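Local coordinates for protein superoxide reductase (Giardia intestinalis, PDB 4D7P) that binds iron at a mononuclear non-haem centre and, as a superoxide reductase, probably reduces superoxide to hydrogen peroxide, at residues K16-N28 and A95-M109. Residues are numbered along the deposited sequence; the frame is centred on the assembly and turned at random.
Sequences KEKHVPEMKLSGN and AVAYCNLHGCWENYM. With FE (Fe (III) ion), chain B.
His19 and Trp105 meet through matching first torsions: each CG lies beside its own backbone N, with chi1 -72° for His19 and -64° for Trp105. This sets CB of His19 over one face of the indole, 3.4 Å from the centroid of the five-membered ring of Trp105, a CH-pi contact. The imidazole continues as an offset stack on that ring, planes 11° apart. Indole NE1 donates to the backbone O of His102, from above the carbonyl plane, a bond that helps hold the indole face against His19. NE2 of His19 then binds iron at 2.0 Å. The His102 ring stands nearly perpendicular to the His19 ring, rim to rim, and binds the same iron through ND1 at 2.3 Å. SG of Cys99 lies at the edge of the His19 ring and is the sulfur ligand, 2.4 Å from iron. The extended Glu17 side chain brings OE2 to 2.9 Å from iron, farther than the three ligand atoms.

Further along, Pro21 packs CG on CB of Ala95. Asn107 ND2 donates a nearly straight bond (3.1 Å) to the backbone O of Pro21. A water accepts from this ND2 and from the backbone N of Met23, so the amide holds Pro21 O directly and reaches the backbone N of Met23 through the water. Met23 lays SD against CB of Ala95, and Met109 folds its CE onto CB of Met23. These contacts join strand 21-26 of one sheet to the hairpin 95-109 of the other.

His40 and His46 complete the metal site. Four histidines and one cysteine around iron, with a nearby glutamate, form the mononuclear centre characteristic of superoxide reductases, here at one end of a beta sandwich.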
# COMPACT_ATOMS: atom_id res chain seq x y z
N LYS A 16 -24.22 -8.14 14.46
CA LYS A 16 -24.10 -6.99 15.36
C LYS A 16 -22.93 -6.10 14.93
O LYS A 16 -23.07 -4.87 14.86
CB LYS A 16 -23.92 -7.46 16.82
CG LYS A 16 -24.85 -6.77 17.84
CD LYS A 16 -24.73 -7.40 19.24
CE LYS A 16 -25.60 -6.68 20.28
NZ LYS A 16 -25.04 -5.37 20.72
N GLU A 17 -21.79 -6.72 14.64
CA GLU A 17 -20.59 -6.01 14.16
C GLU A 17 -20.62 -5.94 12.62
O GLU A 17 -21.00 -6.92 11.96
CB GLU A 17 -19.32 -6.72 14.66
CG GLU A 17 -18.00 -6.11 14.20
CD GLU A 17 -16.79 -6.91 14.66
OE1 GLU A 17 -16.57 -7.02 15.89
OE2 GLU A 17 -16.04 -7.43 13.79
N LYS A 18 -20.23 -4.80 12.06
CA LYS A 18 -20.39 -4.58 10.62
C LYS A 18 -19.05 -4.37 9.91
O LYS A 18 -18.21 -3.58 10.34
CB LYS A 18 -21.32 -3.39 10.36
CG LYS A 18 -22.63 -3.43 11.14
CD LYS A 18 -23.53 -4.61 10.76
CE LYS A 18 -24.86 -4.57 11.53
NZ LYS A 18 -25.80 -5.67 11.15
N HIS A 19 -18.88 -5.08 8.80
CA HIS A 19 -17.67 -5.02 8.01
C HIS A 19 -17.96 -4.41 6.62
O HIS A 19 -17.05 -3.96 5.93
CB HIS A 19 -17.05 -6.42 7.84
CG HIS A 19 -16.40 -7.00 9.07
ND1 HIS A 19 -17.11 -7.73 10.01
CD2 HIS A 19 -15.11 -7.03 9.48
CE1 HIS A 19 -16.28 -8.15 10.96
NE2 HIS A 19 -15.06 -7.75 10.65
N VAL A 20 -19.22 -4.41 6.20
CA VAL A 20 -19.52 -4.08 4.81
C VAL A 20 -19.26 -2.62 4.47
O VAL A 20 -19.83 -1.73 5.08
CB VAL A 20 -20.96 -4.42 4.47
CG1 VAL A 20 -21.25 -4.05 3.01
CG2 VAL A 20 -21.20 -5.90 4.72
N PRO A 21 -18.38 -2.37 3.48
CA PRO A 21 -18.03 -0.98 3.14
C PRO A 21 -19.18 -0.20 2.49
O PRO A 21 -19.43 -0.35 1.29
CB PRO A 21 -16.85 -1.14 2.17
CG PRO A 21 -17.03 -2.50 1.57
CD PRO A 21 -17.64 -3.34 2.66
N GLU A 22 -19.87 0.63 3.28
CA GLU A 22 -20.87 1.55 2.74
C GLU A 22 -20.24 2.46 1.70
O GLU A 22 -19.17 3.02 1.93
CB GLU A 22 -21.50 2.40 3.85
CG GLU A 22 -22.70 3.25 3.39
CD GLU A 22 -23.10 4.35 4.38
OE1 GLU A 22 -22.23 5.17 4.76
OE2 GLU A 22 -24.29 4.41 4.78
N MET A 23 -20.90 2.62 0.56
CA MET A 23 -20.46 3.56 -0.47
C MET A 23 -21.46 4.69 -0.67
O MET A 23 -22.65 4.44 -0.85
CB MET A 23 -20.25 2.83 -1.81
CG MET A 23 -18.87 2.24 -2.02
SD MET A 23 -18.77 1.41 -3.62
CE MET A 23 -19.80 0.00 -3.24
N LYS A 24 -20.99 5.93 -0.63
CA LYS A 24 -21.82 7.07 -1.02
C LYS A 24 -21.18 7.77 -2.23
O LYS A 24 -20.01 8.13 -2.19
CB LYS A 24 -22.00 8.05 0.14
CG LYS A 24 -22.67 7.42 1.38
CD LYS A 24 -23.87 8.23 1.84
CE LYS A 24 -24.74 7.45 2.81
NZ LYS A 24 -26.12 7.24 2.29
N LEU A 25 -21.98 7.97 -3.28
CA LEU A 25 -21.48 8.52 -4.55
C LEU A 25 -21.99 9.93 -4.82
O LEU A 25 -23.20 10.18 -4.84
CB LEU A 25 -21.89 7.59 -5.70
CG LEU A 25 -21.46 7.92 -7.12
CD1 LEU A 25 -19.95 7.79 -7.25
CD2 LEU A 25 -22.18 6.98 -8.09
N SER A 26 -21.05 10.86 -5.03
CA SER A 26 -21.35 12.26 -5.35
C SER A 26 -20.60 12.64 -6.62
O SER A 26 -19.43 12.98 -6.55
CB SER A 26 -20.92 13.21 -4.23
OG SER A 26 -21.10 12.64 -2.95
N GLY A 27 -21.26 12.58 -7.78
CA GLY A 27 -20.55 12.73 -9.03
C GLY A 27 -19.60 11.55 -9.20
O GLY A 27 -20.04 10.41 -9.29
N ASN A 28 -18.30 11.81 -9.21
CA ASN A 28 -17.35 10.70 -9.34
C ASN A 28 -16.61 10.48 -8.03
O ASN A 28 -15.69 9.66 -7.95
CB ASN A 28 -16.36 10.95 -10.49
CG ASN A 28 -15.44 12.12 -10.23
OD1 ASN A 28 -15.80 13.05 -9.51
ND2 ASN A 28 -14.23 12.06 -10.79
N ALA A 95 -16.47 -2.15 -3.72
CA ALA A 95 -15.63 -1.82 -2.57
C ALA A 95 -15.33 -3.10 -1.81
O ALA A 95 -16.19 -3.96 -1.68
CB ALA A 95 -16.32 -0.79 -1.65
N VAL A 96 -14.10 -3.24 -1.33
CA VAL A 96 -13.72 -4.44 -0.59
C VAL A 96 -12.92 -4.11 0.67
O VAL A 96 -11.84 -3.52 0.59
CB VAL A 96 -12.89 -5.42 -1.46
CG1 VAL A 96 -12.42 -6.57 -0.62
CG2 VAL A 96 -13.74 -5.94 -2.63
N ALA A 97 -13.47 -4.46 1.83
CA ALA A 97 -12.81 -4.20 3.10
C ALA A 97 -12.22 -5.49 3.65
O ALA A 97 -12.85 -6.53 3.60
CB ALA A 97 -13.80 -3.60 4.10
N TYR A 98 -10.99 -5.40 4.17
CA TYR A 98 -10.30 -6.56 4.74
C TYR A 98 -10.12 -6.39 6.24
O TYR A 98 -9.45 -5.46 6.69
CB TYR A 98 -8.93 -6.77 4.08
CG TYR A 98 -7.97 -7.57 4.95
CD1 TYR A 98 -8.18 -8.93 5.18
CD2 TYR A 98 -6.87 -6.97 5.57
CE1 TYR A 98 -7.34 -9.67 6.00
CE2 TYR A 98 -6.01 -7.71 6.39
CZ TYR A 98 -6.26 -9.06 6.60
OH TYR A 98 -5.43 -9.82 7.41
N CYS A 99 -10.70 -7.30 7.01
CA CYS A 99 -10.51 -7.33 8.46
C CYS A 99 -9.62 -8.50 8.81
O CYS A 99 -9.81 -9.61 8.29
CB CYS A 99 -11.85 -7.44 9.18
SG CYS A 99 -11.70 -7.91 10.92
N ASN A 100 -8.64 -8.28 9.68
CA ASN A 100 -7.68 -9.34 9.97
C ASN A 100 -8.37 -10.55 10.58
O ASN A 100 -8.04 -11.68 10.27
CB ASN A 100 -6.56 -8.85 10.88
CG ASN A 100 -7.05 -8.53 12.29
OD1 ASN A 100 -8.05 -7.82 12.46
ND2 ASN A 100 -6.36 -9.05 13.29
N LEU A 101 -9.36 -10.31 11.43
CA LEU A 101 -10.01 -11.43 12.11
C LEU A 101 -11.08 -12.05 11.23
O LEU A 101 -11.30 -13.26 11.28
CB LEU A 101 -10.61 -10.99 13.45
CG LEU A 101 -9.60 -10.59 14.53
CD1 LEU A 101 -10.31 -10.18 15.81
CD2 LEU A 101 -8.60 -11.72 14.79
N HIS A 102 -11.74 -11.24 10.41
CA HIS A 102 -12.99 -11.69 9.79
C HIS A 102 -13.00 -11.71 8.27
O HIS A 102 -14.05 -11.93 7.66
CB HIS A 102 -14.13 -10.83 10.30
CG HIS A 102 -14.31 -10.93 11.78
ND1 HIS A 102 -14.44 -9.82 12.59
CD2 HIS A 102 -14.34 -12.00 12.61
CE1 HIS A 102 -14.55 -10.20 13.85
NE2 HIS A 102 -14.49 -11.52 13.89
N GLY A 103 -11.85 -11.51 7.65
CA GLY A 103 -11.73 -11.66 6.22
C GLY A 103 -12.28 -10.51 5.41
O GLY A 103 -12.47 -9.41 5.93
N CYS A 104 -12.54 -10.77 4.13
CA CYS A 104 -12.94 -9.72 3.18
C CYS A 104 -14.45 -9.56 3.09
O CYS A 104 -15.18 -10.53 3.14
CB CYS A 104 -12.38 -10.02 1.78
SG CYS A 104 -10.56 -9.96 1.69
N TRP A 105 -14.90 -8.31 2.95
CA TRP A 105 -16.32 -8.03 2.81
C TRP A 105 -16.53 -7.05 1.68
O TRP A 105 -15.91 -5.99 1.66
CB TRP A 105 -16.89 -7.49 4.11
CG TRP A 105 -16.82 -8.47 5.22
CD1 TRP A 105 -15.71 -8.83 5.94
CD2 TRP A 105 -17.90 -9.25 5.74
NE1 TRP A 105 -16.04 -9.78 6.88
CE2 TRP A 105 -17.38 -10.05 6.78
CE3 TRP A 105 -19.27 -9.33 5.44
CZ2 TRP A 105 -18.18 -10.94 7.51
CZ3 TRP A 105 -20.06 -10.22 6.16
CH2 TRP A 105 -19.51 -11.01 7.18
N GLU A 106 -17.36 -7.40 0.72
CA GLU A 106 -17.51 -6.53 -0.43
C GLU A 106 -18.89 -5.92 -0.55
O GLU A 106 -19.84 -6.30 0.14
CB GLU A 106 -17.14 -7.28 -1.71
CG GLU A 106 -17.98 -8.49 -2.00
CD GLU A 106 -17.42 -9.30 -3.16
OE1 GLU A 106 -16.25 -9.07 -3.54
OE2 GLU A 106 -18.16 -10.16 -3.68
N ASN A 107 -18.99 -4.92 -1.42
CA ASN A 107 -20.24 -4.23 -1.67
C ASN A 107 -20.20 -3.71 -3.09
O ASN A 107 -19.26 -3.02 -3.47
CB ASN A 107 -20.45 -3.09 -0.67
CG ASN A 107 -21.80 -2.42 -0.84
OD1 ASN A 107 -22.67 -2.92 -1.56
ND2 ASN A 107 -22.00 -1.29 -0.17
N TYR A 108 -21.20 -4.08 -3.87
CA TYR A 108 -21.25 -3.68 -5.27
C TYR A 108 -22.27 -2.59 -5.46
O TYR A 108 -23.38 -2.67 -4.93
CB TYR A 108 -21.58 -4.86 -6.17
CG TYR A 108 -21.60 -4.51 -7.65
CD1 TYR A 108 -20.42 -4.25 -8.33
CD2 TYR A 108 -22.79 -4.46 -8.36
CE1 TYR A 108 -20.42 -3.94 -9.69
CE2 TYR A 108 -22.81 -4.16 -9.72
CZ TYR A 108 -21.62 -3.90 -10.37
OH TYR A 108 -21.62 -3.59 -11.72
N MET A 109 -21.90 -1.56 -6.22
CA MET A 109 -22.86 -0.54 -6.61
C MET A 109 -22.98 -0.53 -8.12
O MET A 109 -21.99 -0.36 -8.83
CB MET A 109 -22.44 0.83 -6.08
CG MET A 109 -23.31 1.96 -6.59
SD MET A 109 -22.62 3.54 -6.10
CE MET A 109 -22.84 3.40 -4.33
FE FE B . -13.70 -7.64 12.17
O HOH W 1 -23.79 1.35 0.40